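PDB 2XC8: GENE 22 product from Bacillus phage spp1, which is of unknown function but resembles in fold a domain of the receptor-binding protein of lactococcal phage p2. Local coordinates for residues K8-E16 with S27-D35; F46-P55 with V99-R109. One frame throughout, in Å; residues are numbered along the deposited sequence.

Contact 1 (K8-E16 with S27-D35); sequences KAVWYLTSE and SAGELHKGD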
ATOM      1  N   LYS B   8       3.987  11.577  -7.330  1.00 37.47           N
ATOM      2  CA  LYS B   8       3.694  11.850  -8.733  1.00 36.82           C
ATOM      3  C   LYS B   8       4.993  12.034  -9.511  1.00 38.95           C
ATOM      4  O   LYS B   8       5.804  12.906  -9.188  1.00 39.32           O
ATOM      5  CB  LYS B   8       2.804  13.090  -8.869  1.00 41.75           C
ATOM      6  CG  LYS B   8       1.389  12.897  -8.340  1.00 55.34           C
ATOM      7  CD  LYS B   8       0.588  14.186  -8.398  1.00 65.27           C
ATOM      8  CE  LYS B   8      -0.820  13.977  -7.861  1.00 75.41           C
ATOM      9  NZ  LYS B   8      -1.617  15.236  -7.886  1.00 86.46           N
ATOM     10  N   ALA B   9       5.184  11.198 -10.528  1.00 33.59           N
ATOM     11  CA  ALA B   9       6.402  11.219 -11.337  1.00 32.91           C
ATOM     12  C   ALA B   9       6.107  10.929 -12.806  1.00 36.59           C
ATOM     13  O   ALA B   9       5.059  10.368 -13.139  1.00 35.11           O
ATOM     14  CB  ALA B   9       7.418  10.220 -10.789  1.00 32.06           C
ATOM     15  N   VAL B  10       7.037  11.324 -13.676  1.00 34.39           N
ATOM     16  CA  VAL B  10       6.954  11.032 -15.109  1.00 33.32           C
ATOM     17  C   VAL B  10       6.988   9.517 -15.320  1.00 33.70           C
ATOM     18  O   VAL B  10       6.147   8.959 -16.028  1.00 32.18           O
ATOM     19  CB  VAL B  10       8.098  11.722 -15.903  1.00 39.01           C
ATOM     20  CG1 VAL B  10       8.011  11.388 -17.391  1.00 38.49           C
ATOM     21  CG2 VAL B  10       8.063  13.234 -15.698  1.00 41.40           C
ATOM     22  N   TRP B  11       7.963   8.866 -14.688  1.00 29.35           N
ATOM     23  CA  TRP B  11       8.054   7.412 -14.670  1.00 26.95           C
ATOM     24  C   TRP B  11       7.258   6.860 -13.495  1.00 28.12           C
ATOM     25  O   TRP B  11       7.578   7.135 -12.335  1.00 28.12           O
ATOM     26  CB  TRP B  11       9.511   6.960 -14.569  1.00 25.94           C
ATOM     27  CG  TRP B  11      10.317   7.192 -15.808  1.00 28.01           C
ATOM     28  CD1 TRP B  11      11.028   8.314 -16.123  1.00 32.98           C
ATOM     29  CD2 TRP B  11      10.509   6.276 -16.893  1.00 27.22           C
ATOM     30  NE1 TRP B  11      11.648   8.157 -17.340  1.00 33.17           N
ATOM     31  CE2 TRP B  11      11.346   6.915 -17.835  1.00 32.96           C
ATOM     32  CE3 TRP B  11      10.053   4.979 -17.163  1.00 27.02           C
ATOM     33  CZ2 TRP B  11      11.739   6.299 -19.027  1.00 32.49           C
ATOM     34  CZ3 TRP B  11      10.441   4.370 -18.349  1.00 28.63           C
ATOM     35  CH2 TRP B  11      11.276   5.032 -19.267  1.00 30.85           C
ATOM     36  N   TYR B  12       6.217   6.090 -13.799  1.00 22.00           N
ATOM     37  CA  TYR B  12       5.389   5.482 -12.759  1.00 20.24           C
ATOM     38  C   TYR B  12       5.060   4.018 -13.035  1.00 24.06           C
ATOM     39  O   TYR B  12       5.009   3.582 -14.188  1.00 24.44           O
ATOM     40  CB  TYR B  12       4.119   6.308 -12.499  1.00 21.17           C
ATOM     41  CG  TYR B  12       3.154   6.422 -13.662  1.00 21.84           C
ATOM     42  CD1 TYR B  12       2.058   5.565 -13.769  1.00 22.71           C
ATOM     43  CD2 TYR B  12       3.317   7.407 -14.635  1.00 23.28           C
ATOM     44  CE1 TYR B  12       1.160   5.673 -14.828  1.00 22.72           C
ATOM     45  CE2 TYR B  12       2.426   7.524 -15.697  1.00 23.94           C
ATOM     46  CZ  TYR B  12       1.349   6.656 -15.785  1.00 28.19           C
ATOM     47  OH  TYR B  12       0.465   6.766 -16.835  1.00 27.37           O
ATOM     48  N   LEU B  13       4.838   3.273 -11.954  1.00 20.20           N
ATOM     49  CA  LEU B  13       4.615   1.834 -12.014  1.00 19.25           C
ATOM     50  C   LEU B  13       3.238   1.474 -11.456  1.00 24.25           C
ATOM     51  O   LEU B  13       2.893   1.862 -10.337  1.00 24.43           O
ATOM     52  CB  LEU B  13       5.723   1.110 -11.238  1.00 19.01           C
ATOM     53  CG  LEU B  13       5.779  -0.420 -11.217  1.00 23.81           C
ATOM     54  CD1 LEU B  13       6.095  -0.990 -12.593  1.00 23.35           C
ATOM     55  CD2 LEU B  13       6.800  -0.898 -10.195  1.00 27.37           C
ATOM     56  N   THR B  14       2.461   0.735 -12.245  1.00 22.04           N
ATOM     57  CA  THR B  14       1.099   0.349 -11.863  1.00 23.04           C
ATOM     58  C   THR B  14       1.065  -0.963 -11.074  1.00 27.88           C
ATOM     59  O   THR B  14      -0.003  -1.404 -10.635  1.00 29.10           O
ATOM     60  CB  THR B  14       0.160   0.246 -13.088  1.00 29.30           C
ATOM     61  OG1 THR B  14       0.675  -0.719 -14.014  1.00 30.51           O
ATOM     62  CG2 THR B  14       0.024   1.598 -13.784  1.00 25.80           C
ATOM     63  N   SER B  15       2.236  -1.575 -10.902  1.00 23.45           N
ATOM     64  CA  SER B  15       2.384  -2.780 -10.093  1.00 23.15           C
ATOM     65  C   SER B  15       1.986  -2.529  -8.645  1.00 27.96           C
ATOM     66  O   SER B  15       2.401  -1.542  -8.032  1.00 27.58           O
ATOM     67  CB  SER B  15       3.825  -3.290 -10.138  1.00 25.30           C
ATOM     68  OG  SER B  15       4.181  -3.728 -11.438  1.00 32.72           O
ATOM     69  N   GLU B  16       1.150  -3.365  -8.125  1.00 25.39           N
ATOM     70  CA  GLU B  16       0.803  -3.363  -6.744  1.00 26.22           C
ATOM     71  C   GLU B  16       1.971  -3.887  -5.926  1.00 29.19           C
ATOM     72  O   GLU B  16       2.451  -4.935  -6.184  1.00 28.24           O
ATOM     73  CB  GLU B  16      -0.357  -4.301  -6.593  1.00 28.94           C
ATOM     74  CG  GLU B  16      -1.203  -4.106  -5.450  1.00 40.17           C
ATOM     75  CD  GLU B  16      -2.399  -5.024  -5.500  1.00 59.31           C
ATOM     76  OE1 GLU B  16      -2.330  -6.058  -4.875  1.00 55.02           O
ATOM     77  OE2 GLU B  16      -3.409  -4.725  -6.150  1.00 49.19           O
ATOM     78  N   SER B  27       3.177  -7.218  -7.758  1.00 24.89           N
ATOM     79  CA  SER B  27       2.349  -7.814  -8.801  1.00 25.04           C
ATOM     80  C   SER B  27       2.894  -7.468 -10.184  1.00 27.13           C
ATOM     81  O   SER B  27       3.728  -6.571 -10.326  1.00 26.07           O
ATOM     82  CB  SER B  27       0.897  -7.344  -8.671  1.00 30.05           C
ATOM     83  OG  SER B  27       0.745  -6.005  -9.110  1.00 38.50           O
ATOM     84  N   ALA B  28       2.429  -8.197 -11.195  1.00 23.56           N
ATOM     85  CA  ALA B  28       2.723  -7.864 -12.582  1.00 22.73           C
ATOM     86  C   ALA B  28       2.043  -6.542 -12.914  1.00 26.71           C
ATOM     87  O   ALA B  28       0.891  -6.316 -12.528  1.00 27.24           O
ATOM     88  CB  ALA B  28       2.239  -8.965 -13.510  1.00 24.24           C
ATOM     89  N   GLY B  29       2.756  -5.667 -13.614  1.00 22.60           N
ATOM     90  CA  GLY B  29       2.221  -4.354 -13.940  1.00 22.25           C
ATOM     91  C   GLY B  29       2.860  -3.704 -15.145  1.00 26.34           C
ATOM     92  O   GLY B  29       3.404  -4.383 -16.021  1.00 26.45           O
ATOM     93  N   GLU B  30       2.787  -2.378 -15.181  1.00 22.39           N
ATOM     94  CA  GLU B  30       3.277  -1.603 -16.312  1.00 21.67           C
ATOM     95  C   GLU B  30       4.095  -0.404 -15.858  1.00 25.79           C
ATOM     96  O   GLU B  30       3.677   0.350 -14.974  1.00 26.29           O
ATOM     97  CB  GLU B  30       2.110  -1.121 -17.176  1.00 23.19           C
ATOM     98  CG  GLU B  30       1.376  -2.220 -17.928  1.00 33.49           C
ATOM     99  CD  GLU B  30       0.156  -1.705 -18.669  1.00 49.93           C
ATOM    100  OE1 GLU B  30       0.017  -2.019 -19.869  1.00 40.26           O
ATOM    101  OE2 GLU B  30      -0.662  -0.986 -18.057  1.00 44.04           O
ATOM    102  N   LEU B  31       5.262  -0.241 -16.469  1.00 21.26           N
ATOM    103  CA  LEU B  31       6.078   0.946 -16.269  1.00 20.85           C
ATOM    104  C   LEU B  31       5.730   1.962 -17.350  1.00 24.14           C
ATOM    105  O   LEU B  31       5.813   1.662 -18.543  1.00 22.89           O
ATOM    106  CB  LEU B  31       7.568   0.593 -16.317  1.00 20.90           C
ATOM    107  CG  LEU B  31       8.597   1.702 -16.063  1.00 26.74           C
ATOM    108  CD1 LEU B  31       8.529   2.213 -14.629  1.00 26.88           C
ATOM    109  CD2 LEU B  31       9.997   1.203 -16.383  1.00 28.80           C
ATOM    110  N   HIS B  32       5.333   3.157 -16.924  1.00 21.35           N
ATOM    111  CA  HIS B  32       4.955   4.223 -17.846  1.00 21.59           C
ATOM    112  C   HIS B  32       5.921   5.401 -17.872  1.00 26.14           C
ATOM    113  O   HIS B  32       6.392   5.856 -16.829  1.00 26.44           O
ATOM    114  CB  HIS B  32       3.603   4.821 -17.462  1.00 22.85           C
ATOM    115  CG  HIS B  32       2.446   3.888 -17.626  1.00 25.57           C
ATOM    116  ND1 HIS B  32       1.486   4.058 -18.601  1.00 27.92           N
ATOM    117  CD2 HIS B  32       2.075   2.792 -16.921  1.00 26.70           C
ATOM    118  CE1 HIS B  32       0.582   3.101 -18.499  1.00 26.89           C
ATOM    119  NE2 HIS B  32       0.916   2.319 -17.488  1.00 26.82           N
ATOM    120  N   LYS B  33       6.200   5.884 -19.080  1.00 22.90           N
ATOM    121  CA  LYS B  33       7.056   7.048 -19.265  1.00 24.18           C
ATOM    122  C   LYS B  33       6.083   8.144 -19.701  1.00 30.06           C
ATOM    123  O   LYS B  33       5.913   8.406 -20.897  1.00 30.35           O
ATOM    124  CB  LYS B  33       8.142   6.814 -20.324  1.00 26.49           C
ATOM    125  CG  LYS B  33       9.066   8.003 -20.576  1.00 38.18           C
ATOM    126  CD  LYS B  33       9.950   7.760 -21.791  1.00 45.40           C
ATOM    127  CE  LYS B  33      10.852   8.951 -22.072  1.00 54.52           C
ATOM    128  NZ  LYS B  33      11.661   8.756 -23.307  1.00 63.99           N
ATOM    129  N   GLY B  34       5.434   8.766 -18.718  1.00 27.44           N
ATOM    130  CA  GLY B  34       4.380   9.748 -18.971  1.00 28.64           C
ATOM    131  C   GLY B  34       3.232   9.124 -19.741  1.00 32.27           C
ATOM    132  O   GLY B  34       2.672   8.109 -19.319  1.00 30.63           O
ATOM    133  N   ASP B  35       2.886   9.725 -20.866  1.00 30.49           N
ATOM    134  CA  ASP B  35       1.962   9.119 -21.794  1.00 30.14           C
ATOM    135  C   ASP B  35       2.575   8.732 -23.148  1.00 32.15           C
ATOM    136  O   ASP B  35       1.900   8.486 -24.091  1.00 31.24           O
ATOM    137  CB  ASP B  35       0.652   9.904 -21.950  1.00 34.07           C
ATOM    138  CG  ASP B  35       0.852  11.326 -22.414  1.00 54.13           C
ATOM    139  OD1 ASP B  35       0.098  12.213 -21.973  1.00 57.60           O
ATOM    140  OD2 ASP B  35       1.737  11.587 -23.223  1.00 62.69           O
TER
HETATM  141  O   HOH W   1       0.682   6.396 -20.071  1.00 36.34           O
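Y12 and H32 face each other as a hydrogen-bonded antiparallel pair: H32 N gives a nearly straight bond to Y12 O (2.8 Å), and Y12 N returns one to H32 O. T14 N to E30 O and G34 N to V10 O carry the pairing on. Side chains then add polar bonds where the short strand ends. T14 OG1, held between its own N and carbonyl carbon (chi1 59°), accepts from E30 N at 2.9 Å. S27 OG accepts from E16 N at 2.8 Å, while S15 OG donates to S27 O.

Aromatic packing marks both faces. The Y12 and H32 rings lie almost parallel, planes at 6°, but slid apart; they overlap only at their rims, Y12 CE1 over the imidazole, while H32 CB sits over the phenol face, 3.5 Å from its centroid. A water bonds Y12 OH and H32 ND1 and donates to G34 O. On the other face, K33 CB lies over the six-membered ring of W11 in a CH-pi contact, and L31 CG meets that ring's edge at 3.8 Å from W11 CE3. K33 NZ continues to a salt bridge with E36. Strand 11-13 thus pairs antiparallel with the long strand 23-33 of the four-stranded, branched sheet.

Contact 2 (F46-P55 with V99-R109); sequences FDLTPDDTYP and VSVTVFPNGTR
D51 OD2 is gripped by two backbone N-H groups and pins the turn at 51-54: it accepts from Y54 N through its anti lone pair and from T53 N above the carboxylate plane, the T53 bond closing an Asx turn and the two together an Asx motif, with CG anti to the backbone N (chi1 -175°). Water 3 accepts from D51 N at 2.7 Å and lies near Y54 O and V103 O. P105 packs into this turn: its CG lies 3.5 Å from T53 O, and its CA makes a CH···O contact with D51 O. Beside it, P55 CB rests 3.8 Å from F104 CD1, and P55 CA approaches V103 O.

No direct hydrogen bond joins the two segments. The chain leaving strand 37-47 of the four-stranded sheet instead lies across the end of strand 93-103 of the five-stranded mixed sheet, where a type I turn, F104 to G107, leads back into strand 109-117.

Apolar side chains fill the space between. L48, centre of an inverse gamma turn, points at the strand; its CB meets V103 CG2 at 3.8 Å, and its CD2 lies 4.0 Å from V101 CB, the two side chains crossing at about a right angle. L48 CD1 lies over one face of the R109 guanidinium, and water 2, in the plane at its edge, accepts from R109 NE and donates to L48 O (2.7 Å). E19 and the carbonyls of T20 and E21 hold the far nitrogens of R109. Further along, V99 CG1 touches the F46 ring at its edge, 4.0 Å from F46 CZ, next to I24.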
ATOM      1  N   PHE B  46       9.993 -11.534  -2.644  1.00 21.96           N
ATOM      2  CA  PHE B  46      11.124 -11.991  -1.839  1.00 21.41           C
ATOM      3  C   PHE B  46      10.803 -11.982  -0.347  1.00 26.08           C
ATOM      4  O   PHE B  46      10.014 -11.158   0.122  1.00 25.30           O
ATOM      5  CB  PHE B  46      12.394 -11.175  -2.140  1.00 22.25           C
ATOM      6  CG  PHE B  46      12.273  -9.700  -1.843  1.00 22.38           C
ATOM      7  CD1 PHE B  46      12.697  -9.186  -0.619  1.00 24.11           C
ATOM      8  CD2 PHE B  46      11.765  -8.820  -2.796  1.00 23.90           C
ATOM      9  CE1 PHE B  46      12.598  -7.823  -0.342  1.00 24.51           C
ATOM     10  CE2 PHE B  46      11.661  -7.456  -2.528  1.00 25.97           C
ATOM     11  CZ  PHE B  46      12.080  -6.957  -1.299  1.00 23.52           C
ATOM     12  N   ASP B  47      11.420 -12.904   0.387  1.00 23.81           N
ATOM     13  CA  ASP B  47      11.273 -12.971   1.838  1.00 23.66           C
ATOM     14  C   ASP B  47      12.107 -11.885   2.506  1.00 26.41           C
ATOM     15  O   ASP B  47      13.220 -11.587   2.065  1.00 25.08           O
ATOM     16  CB  ASP B  47      11.704 -14.343   2.367  1.00 26.61           C
ATOM     17  CG  ASP B  47      10.851 -15.483   1.827  1.00 39.05           C
ATOM     18  OD1 ASP B  47       9.638 -15.283   1.604  1.00 40.81           O
ATOM     19  OD2 ASP B  47      11.400 -16.589   1.635  1.00 44.52           O
ATOM     20  N   LEU B  48      11.562 -11.297   3.567  1.00 23.62           N
ATOM     21  CA  LEU B  48      12.309 -10.353   4.390  1.00 22.91           C
ATOM     22  C   LEU B  48      12.975 -11.117   5.533  1.00 28.08           C
ATOM     23  O   LEU B  48      12.648 -10.933   6.711  1.00 29.15           O
ATOM     24  CB  LEU B  48      11.402  -9.225   4.896  1.00 22.66           C
ATOM     25  CG  LEU B  48      10.951  -8.195   3.851  1.00 26.64           C
ATOM     26  CD1 LEU B  48       9.756  -7.403   4.356  1.00 26.82           C
ATOM     27  CD2 LEU B  48      12.090  -7.258   3.449  1.00 27.01           C
ATOM     28  N   THR B  49      13.912 -11.984   5.152  1.00 24.12           N
ATOM     29  CA  THR B  49      14.578 -12.905   6.066  1.00 24.57           C
ATOM     30  C   THR B  49      15.548 -12.171   6.992  1.00 27.27           C
ATOM     31  O   THR B  49      16.452 -11.476   6.520  1.00 25.69           O
ATOM     32  CB  THR B  49      15.330 -14.018   5.292  1.00 28.97           C
ATOM     33  OG1 THR B  49      14.466 -14.584   4.298  1.00 29.17           O
ATOM     34  CG2 THR B  49      15.801 -15.122   6.234  1.00 26.48           C
ATOM     35  N   PRO B  50      15.355 -12.318   8.315  1.00 24.79           N
ATOM     36  CA  PRO B  50      16.294 -11.725   9.260  1.00 24.63           C
ATOM     37  C   PRO B  50      17.538 -12.594   9.433  1.00 29.13           C
ATOM     38  O   PRO B  50      17.520 -13.781   9.097  1.00 29.42           O
ATOM     39  CB  PRO B  50      15.491 -11.675  10.562  1.00 26.94           C
ATOM     40  CG  PRO B  50      14.531 -12.808  10.459  1.00 32.43           C
ATOM     41  CD  PRO B  50      14.257 -13.035   8.994  1.00 27.26           C
ATOM     42  N   ASP B  51      18.608 -11.992   9.942  1.00 26.19           N
ATOM     43  CA  ASP B  51      19.823 -12.718  10.297  1.00 26.94           C
ATOM     44  C   ASP B  51      19.868 -12.853  11.816  1.00 31.18           C
ATOM     45  O   ASP B  51      19.339 -12.000  12.529  1.00 30.09           O
ATOM     46  CB  ASP B  51      21.054 -11.959   9.794  1.00 28.35           C
ATOM     47  CG  ASP B  51      22.352 -12.711  10.032  1.00 37.50           C
ATOM     48  OD1 ASP B  51      22.573 -13.751   9.375  1.00 39.57           O
ATOM     49  OD2 ASP B  51      23.157 -12.252  10.870  1.00 39.64           O
ATOM     50  N   ASP B  52      20.495 -13.888  12.315  1.00 28.35           N
ATOM     51  CA  ASP B  52      20.582 -14.095  13.731  1.00 28.29           C
ATOM     52  C   ASP B  52      21.431 -13.072  14.469  1.00 28.92           C
ATOM     53  O   ASP B  52      21.206 -12.798  15.599  1.00 27.89           O
ATOM     54  CB  ASP B  52      21.120 -15.481  13.983  1.00 32.10           C
ATOM     55  CG  ASP B  52      20.044 -16.493  14.176  1.00 49.71           C
ATOM     56  OD1 ASP B  52      20.370 -17.663  14.352  1.00 53.08           O
ATOM     57  OD2 ASP B  52      18.877 -16.146  14.170  1.00 56.76           O
ATOM     58  N   THR B  53      22.399 -12.504  13.794  1.00 23.82           N
ATOM     59  CA  THR B  53      23.316 -11.542  14.405  1.00 22.84           C
ATOM     60  C   THR B  53      23.041 -10.092  13.989  1.00 24.90           C
ATOM     61  O   THR B  53      22.804  -9.233  14.841  1.00 23.48           O
ATOM     62  CB  THR B  53      24.793 -11.910  14.103  1.00 28.54           C
ATOM     63  OG1 THR B  53      25.056 -13.247  14.548  1.00 28.54           O
ATOM     64  CG2 THR B  53      25.751 -10.952  14.799  1.00 25.44           C
ATOM     65  N   TYR B  54      23.065  -9.832  12.683  1.00 21.62           N
ATOM     66  CA  TYR B  54      23.029  -8.467  12.154  1.00 20.62           C
ATOM     67  C   TYR B  54      21.703  -8.034  11.535  1.00 24.14           C
ATOM     68  O   TYR B  54      20.884  -8.882  11.171  1.00 24.20           O
ATOM     69  CB  TYR B  54      24.063  -8.309  11.031  1.00 21.57           C
ATOM     70  CG  TYR B  54      25.426  -8.868  11.355  1.00 23.79           C
ATOM     71  CD1 TYR B  54      26.313  -8.170  12.168  1.00 25.48           C
ATOM     72  CD2 TYR B  54      25.832 -10.098  10.839  1.00 25.06           C
ATOM     73  CE1 TYR B  54      27.568  -8.683  12.470  1.00 26.97           C
ATOM     74  CE2 TYR B  54      27.083 -10.619  11.131  1.00 26.53           C
ATOM     75  CZ  TYR B  54      27.945  -9.908  11.944  1.00 34.17           C
ATOM     76  OH  TYR B  54      29.182 -10.436  12.225  1.00 36.80           O
ATOM     77  N   PRO B  55      21.483  -6.705  11.419  1.00 20.02           N
ATOM     78  CA  PRO B  55      20.241  -6.288  10.780  1.00 19.46           C
ATOM     79  C   PRO B  55      20.541  -6.466   9.297  1.00 23.95           C
ATOM     80  O   PRO B  55      21.701  -6.369   8.887  1.00 23.14           O
ATOM     81  CB  PRO B  55      20.139  -4.795  11.118  1.00 20.67           C
ATOM     82  CG  PRO B  55      20.985  -4.593  12.320  1.00 25.24           C
ATOM     83  CD  PRO B  55      22.058  -5.621  12.243  1.00 20.78           C
ATOM     84  N   VAL B  99      11.468  -0.414  -3.184  1.00 22.26           N
ATOM     85  CA  VAL B  99      11.486  -1.049  -1.856  1.00 21.11           C
ATOM     86  C   VAL B  99      12.859  -0.933  -1.183  1.00 25.06           C
ATOM     87  O   VAL B  99      13.884  -1.274  -1.778  1.00 24.49           O
ATOM     88  CB  VAL B  99      11.038  -2.546  -1.906  1.00 24.38           C
ATOM     89  CG1 VAL B  99      11.007  -3.157  -0.506  1.00 24.14           C
ATOM     90  CG2 VAL B  99       9.672  -2.692  -2.567  1.00 23.85           C
ATOM     91  N   SER B 100      12.860  -0.443   0.056  1.00 21.80           N
ATOM     92  CA  SER B 100      14.070  -0.329   0.870  1.00 21.98           C
ATOM     93  C   SER B 100      13.725  -0.609   2.332  1.00 25.09           C
ATOM     94  O   SER B 100      13.108   0.224   3.000  1.00 25.19           O
ATOM     95  CB  SER B 100      14.687   1.067   0.718  1.00 27.17           C
ATOM     96  OG  SER B 100      15.849   1.207   1.520  1.00 40.67           O
ATOM     97  N   VAL B 101      14.113  -1.787   2.820  1.00 20.02           N
ATOM     98  CA  VAL B 101      13.723  -2.243   4.160  1.00 19.07           C
ATOM     99  C   VAL B 101      14.899  -2.805   4.964  1.00 22.29           C
ATOM    100  O   VAL B 101      15.712  -3.572   4.444  1.00 20.29           O
ATOM    101  CB  VAL B 101      12.582  -3.308   4.096  1.00 22.34           C
ATOM    102  CG1 VAL B 101      12.148  -3.741   5.496  1.00 22.30           C
ATOM    103  CG2 VAL B 101      11.381  -2.780   3.319  1.00 22.00           C
ATOM    104  N   THR B 102      14.973  -2.409   6.234  1.00 19.80           N
ATOM    105  CA  THR B 102      15.915  -2.987   7.186  1.00 19.78           C
ATOM    106  C   THR B 102      15.181  -3.974   8.095  1.00 24.10           C
ATOM    107  O   THR B 102      14.209  -3.614   8.765  1.00 23.82           O
ATOM    108  CB  THR B 102      16.622  -1.895   8.026  1.00 24.62           C
ATOM    109  OG1 THR B 102      17.266  -0.959   7.150  1.00 22.46           O
ATOM    110  CG2 THR B 102      17.666  -2.508   8.956  1.00 22.39           C
ATOM    111  N   VAL B 103      15.648  -5.221   8.096  1.00 20.39           N
ATOM    112  CA  VAL B 103      15.056  -6.284   8.908  1.00 20.10           C
ATOM    113  C   VAL B 103      15.995  -6.636  10.060  1.00 24.84           C
ATOM    114  O   VAL B 103      17.126  -7.074   9.840  1.00 24.28           O
ATOM    115  CB  VAL B 103      14.745  -7.551   8.067  1.00 23.38           C
ATOM    116  CG1 VAL B 103      14.004  -8.588   8.904  1.00 23.44           C
ATOM    117  CG2 VAL B 103      13.931  -7.192   6.830  1.00 22.63           C
ATOM    118  N   PHE B 104      15.512  -6.441  11.283  1.00 21.64           N
ATOM    119  CA  PHE B 104      16.300  -6.693  12.487  1.00 21.83           C
ATOM    120  C   PHE B 104      16.179  -8.156  12.930  1.00 27.93           C
ATOM    121  O   PHE B 104      15.181  -8.807  12.613  1.00 28.26           O
ATOM    122  CB  PHE B 104      15.882  -5.722  13.597  1.00 23.33           C
ATOM    123  CG  PHE B 104      16.214  -4.286  13.292  1.00 23.90           C
ATOM    124  CD1 PHE B 104      17.466  -3.769  13.611  1.00 26.67           C
ATOM    125  CD2 PHE B 104      15.285  -3.455  12.670  1.00 24.66           C
ATOM    126  CE1 PHE B 104      17.788  -2.445  13.324  1.00 26.68           C
ATOM    127  CE2 PHE B 104      15.597  -2.128  12.380  1.00 26.65           C
ATOM    128  CZ  PHE B 104      16.850  -1.622  12.707  1.00 24.63           C
ATOM    129  N   PRO B 105      17.197  -8.682  13.649  1.00 25.57           N
ATOM    130  CA  PRO B 105      17.214 -10.097  14.048  1.00 26.39           C
ATOM    131  C   PRO B 105      15.899 -10.658  14.605  1.00 29.98           C
ATOM    132  O   PRO B 105      15.564 -11.811  14.321  1.00 30.71           O
ATOM    133  CB  PRO B 105      18.309 -10.139  15.115  1.00 29.04           C
ATOM    134  CG  PRO B 105      19.269  -9.098  14.681  1.00 32.36           C
ATOM    135  CD  PRO B 105      18.447  -8.000  14.045  1.00 26.90           C
ATOM    136  N   ASN B 106      15.163  -9.859  15.379  1.00 24.80           N
ATOM    137  CA  ASN B 106      13.903 -10.316  15.982  1.00 24.47           C
ATOM    138  C   ASN B 106      12.674 -10.233  15.062  1.00 27.83           C
ATOM    139  O   ASN B 106      11.560 -10.572  15.471  1.00 28.00           O
ATOM    140  CB  ASN B 106      13.646  -9.631  17.339  1.00 22.21           C
ATOM    141  CG  ASN B 106      13.269  -8.156  17.211  1.00 35.07           C
ATOM    142  OD1 ASN B 106      13.366  -7.557  16.139  1.00 30.35           O
ATOM    143  ND2 ASN B 106      12.839  -7.566  18.322  1.00 24.63           N
ATOM    144  N   GLY B 107      12.888  -9.784  13.826  1.00 23.46           N
ATOM    145  CA  GLY B 107      11.824  -9.722  12.826  1.00 22.98           C
ATOM    146  C   GLY B 107      11.238  -8.341  12.591  1.00 26.19           C
ATOM    147  O   GLY B 107      10.392  -8.169  11.711  1.00 24.93           O
ATOM    148  N   THR B 108      11.683  -7.363  13.379  1.00 23.00           N
ATOM    149  CA  THR B 108      11.228  -5.979  13.244  1.00 22.45           C
ATOM    150  C   THR B 108      11.662  -5.401  11.896  1.00 24.99           C
ATOM    151  O   THR B 108      12.835  -5.482  11.520  1.00 24.24           O
ATOM    152  CB  THR B 108      11.753  -5.093  14.401  1.00 28.57           C
ATOM    153  OG1 THR B 108      11.403  -5.683  15.660  1.00 25.66           O
ATOM    154  CG2 THR B 108      11.169  -3.688  14.327  1.00 26.22           C
ATOM    155  N   ARG B 109      10.702  -4.828  11.176  1.00 21.15           N
ATOM    156  CA  ARG B 109      10.948  -4.260   9.855  1.00 20.30           C
ATOM    157  C   ARG B 109      10.805  -2.744   9.884  1.00 26.58           C
ATOM    158  O   ARG B 109       9.807  -2.216  10.376  1.00 27.67           O
ATOM    159  CB  ARG B 109       9.981  -4.857   8.829  1.00 16.76           C
ATOM    160  CG  ARG B 109      10.083  -6.366   8.678  1.00 17.24           C
ATOM    161  CD  ARG B 109       8.860  -6.932   7.985  1.00 16.12           C
ATOM    162  NE  ARG B 109       8.935  -8.385   7.857  1.00 17.01           N
ATOM    163  CZ  ARG B 109       8.012  -9.143   7.270  1.00 32.00           C
ATOM    164  NH1 ARG B 109       6.924  -8.594   6.743  1.00 22.40           N
ATOM    165  NH2 ARG B 109       8.178 -10.457   7.208  1.00 20.94           N
TER
HETATM  166  O   HOH W   2      10.910 -10.282   8.727  1.00 32.73           O
HETATM  167  O   HOH W   3      18.228  -9.479  10.849  1.00 14.72           O

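The two contacts lie on opposite sides of the chain's centre, their own centres about 27 Å apart and their nearest atoms about 8 Å apart, without touching. They come in series: contact 1 closes at residue 35, before contact 2 opens at 46. Strands 23-33 and 37-47, neighbours in the four-stranded antiparallel sheet, connect them, one carrying the second segment of contact 1 and the other the first segment of contact 2. Contact 1 is a pairing within that sheet, whereas contact 2 sets its outgoing chain against the five-stranded mixed sheet. L31 and L13 also reach strand 93-103, so both ends of this all-beta subunit join the two sheets.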